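Local coordinates for cation-transporting ATPase, E1-E2 family protein (Streptococcus pneumoniae, PDB 4F2F) that binds copper(I) through the cupredoxin-fold metal-binding domain of CopA, a P-type ATPase that exports Cu(I) from the cell, at residues 40-45 with 54-59. Sequence-based numbering, arbitrary orientation.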
loop_
_atom_site.group_PDB
_atom_site.type_symbol
_atom_site.label_atom_id
_atom_site.label_comp_id
_atom_site.label_asym_id
_atom_site.label_seq_id
_atom_site.Cartn_x
_atom_site.Cartn_y
_atom_site.Cartn_z
ATOM N N ILE A 40 2.922 0.455 5.783
ATOM C CA ILE A 40 3.161 0.054 4.411
ATOM C C ILE A 40 4.187 0.990 3.796
ATOM O O ILE A 40 3.904 2.161 3.548
ATOM C CB ILE A 40 1.865 0.095 3.587
ATOM C CG1 ILE A 40 0.757 -0.667 4.313
ATOM C CG2 ILE A 40 2.095 -0.482 2.203
ATOM C CD1 ILE A 40 -0.603 -0.528 3.665
ATOM N N THR A 41 5.385 0.466 3.568
ATOM C CA THR A 41 6.486 1.269 3.058
ATOM C C THR A 41 6.543 1.215 1.540
ATOM O O THR A 41 6.743 0.154 0.949
ATOM C CB THR A 41 7.828 0.813 3.649
ATOM O OG1 THR A 41 7.806 1.010 5.068
ATOM C CG2 THR A 41 8.981 1.610 3.054
ATOM N N PHE A 42 6.355 2.374 0.919
ATOM C CA PHE A 42 6.449 2.511 -0.527
ATOM C C PHE A 42 7.816 3.057 -0.920
ATOM O O PHE A 42 8.297 4.023 -0.330
ATOM C CB PHE A 42 5.375 3.470 -1.038
ATOM C CG PHE A 42 3.994 2.878 -1.090
ATOM C CD1 PHE A 42 3.214 2.795 0.054
ATOM C CD2 PHE A 42 3.467 2.426 -2.287
ATOM C CE1 PHE A 42 1.939 2.257 0.002
ATOM C CE2 PHE A 42 2.193 1.891 -2.341
ATOM C CZ PHE A 42 1.429 1.806 -1.196
ATOM N N HIS A 43 8.440 2.444 -1.916
ATOM C CA HIS A 43 9.666 2.988 -2.489
ATOM C C HIS A 43 9.414 3.397 -3.929
ATOM O O HIS A 43 9.055 2.563 -4.762
ATOM C CB HIS A 43 10.806 1.969 -2.428
ATOM C CG HIS A 43 12.059 2.427 -3.110
ATOM N ND1 HIS A 43 12.693 1.680 -4.078
ATOM C CD2 HIS A 43 12.787 3.560 -2.969
ATOM C CE1 HIS A 43 13.764 2.331 -4.502
ATOM N NE2 HIS A 43 13.842 3.474 -3.846
ATOM N N ARG A 44 9.600 4.679 -4.227
ATOM C CA ARG A 44 9.428 5.156 -5.594
ATOM C C ARG A 44 10.707 4.965 -6.400
ATOM O O ARG A 44 11.661 5.732 -6.263
ATOM C CB ARG A 44 8.999 6.622 -5.614
ATOM C CG ARG A 44 8.811 7.169 -7.018
ATOM C CD ARG A 44 8.319 8.602 -7.007
ATOM N NE ARG A 44 8.474 9.210 -8.327
ATOM C CZ ARG A 44 8.325 10.505 -8.583
ATOM N NH1 ARG A 44 8.006 11.347 -7.612
ATOM N NH2 ARG A 44 8.501 10.958 -9.816
ATOM N N ALA A 45 10.717 3.940 -7.248
ATOM C CA ALA A 45 11.905 3.579 -8.011
ATOM C C ALA A 45 11.830 4.035 -9.464
ATOM O O ALA A 45 12.543 3.513 -10.321
ATOM C CB ALA A 45 12.131 2.079 -7.946
ATOM N N ILE A 54 0.801 8.838 -3.347
ATOM C CA ILE A 54 0.218 7.580 -2.904
ATOM C C ILE A 54 -1.162 7.864 -2.328
ATOM O O ILE A 54 -1.308 8.708 -1.439
ATOM C CB ILE A 54 1.080 6.923 -1.809
ATOM C CG1 ILE A 54 2.522 6.756 -2.292
ATOM C CG2 ILE A 54 0.483 5.586 -1.380
ATOM C CD1 ILE A 54 3.511 6.499 -1.174
ATOM N N LEU A 55 -2.172 7.162 -2.828
ATOM C CA LEU A 55 -3.550 7.424 -2.428
ATOM C C LEU A 55 -4.212 6.216 -1.777
ATOM O O LEU A 55 -4.318 5.150 -2.386
ATOM C CB LEU A 55 -4.379 7.881 -3.638
ATOM C CG LEU A 55 -5.879 8.100 -3.421
ATOM C CD1 LEU A 55 -6.135 9.219 -2.423
ATOM C CD2 LEU A 55 -6.579 8.392 -4.743
ATOM N N PHE A 56 -4.638 6.394 -0.531
ATOM C CA PHE A 56 -5.511 5.443 0.149
ATOM C C PHE A 56 -6.806 6.181 0.482
ATOM O O PHE A 56 -6.980 6.675 1.595
ATOM C CB PHE A 56 -4.855 4.924 1.434
ATOM C CG PHE A 56 -3.811 3.855 1.211
ATOM C CD1 PHE A 56 -4.039 2.553 1.629
ATOM C CD2 PHE A 56 -2.599 4.151 0.604
ATOM C CE1 PHE A 56 -3.087 1.565 1.438
ATOM C CE2 PHE A 56 -1.640 3.166 0.409
ATOM C CZ PHE A 56 -1.885 1.872 0.829
ATOM N N GLU A 57 -7.702 6.260 -0.496
ATOM C CA GLU A 57 -8.877 7.123 -0.413
ATOM C C GLU A 57 -9.743 6.838 0.811
ATOM O O GLU A 57 -10.246 7.759 1.453
ATOM C CB GLU A 57 -9.721 6.992 -1.686
ATOM C CG GLU A 57 -10.826 8.029 -1.827
ATOM C CD GLU A 57 -10.374 9.267 -2.574
ATOM O OE1 GLU A 57 -10.087 9.161 -3.787
ATOM O OE2 GLU A 57 -10.295 10.346 -1.949
ATOM N N GLU A 58 -9.914 5.562 1.134
ATOM C CA GLU A 58 -10.821 5.173 2.207
ATOM C C GLU A 58 -10.243 5.455 3.589
ATOM O O GLU A 58 -10.955 5.396 4.589
ATOM C CB GLU A 58 -11.188 3.700 2.067
ATOM C CG GLU A 58 -11.603 3.336 0.659
ATOM C CD GLU A 58 -11.855 1.860 0.488
ATOM O OE1 GLU A 58 -12.481 1.258 1.384
ATOM O OE2 GLU A 58 -11.424 1.302 -0.543
ATOM N N GLU A 59 -8.951 5.763 3.639
ATOM C CA GLU A 59 -8.298 6.137 4.886
ATOM C C GLU A 59 -8.026 7.637 4.923
ATOM O O GLU A 59 -7.479 8.150 5.896
ATOM C CB GLU A 59 -6.996 5.349 5.065
ATOM C CG GLU A 59 -7.202 3.855 5.230
ATOM C CD GLU A 59 -7.942 3.508 6.509
ATOM O OE1 GLU A 59 -7.845 4.280 7.485
ATOM O OE2 GLU A 59 -8.626 2.462 6.538
#
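Phe42 and Phe56 both carry CG beside the backbone N and opposite the carbonyl carbon (chi1 -76° in Phe42 and closely similar in Phe56), and with these torsions the two side chains approach from opposite directions and meet in the interior. Their planes stand at 83°, yet the rings meet rim to rim, neither over the face of the other: the centroids are 6.0 Å apart, and the CE1-CZ side of Phe42 lies at the edge of the Phe56 ring, near its plane, with Phe42 CE1 3.7 Å from Phe56 CE2. The Phe42 ring is engaged on one face by Ile54, whose CG2 sits 3.9 Å from the ring centroid and only 14° off the normal, a CH-pi contact. The other branch of the isoleucine extends to the root of the same side chain, placing Ile54 CD1 3.6 Å from Phe42 CB. Beside the ring junction, Ile40 CD1 reaches the end of the Phe56 ring obliquely, 3.9 Å from Phe56 CZ. Segments 40-44 and 54-56 run roughly antiparallel, their axes no closer than 10.6 Å, and no hydrogen bond links them, so they meet through side chains only, across the core of the cupredoxin beta-sandwich. Phe85, Tyr96 and Phe75 also meet the Phe56 ring, extending the aromatic cluster. With four buried, apolar residues and no polar link between them, the contact rests on dispersion and the hydrophobic effect.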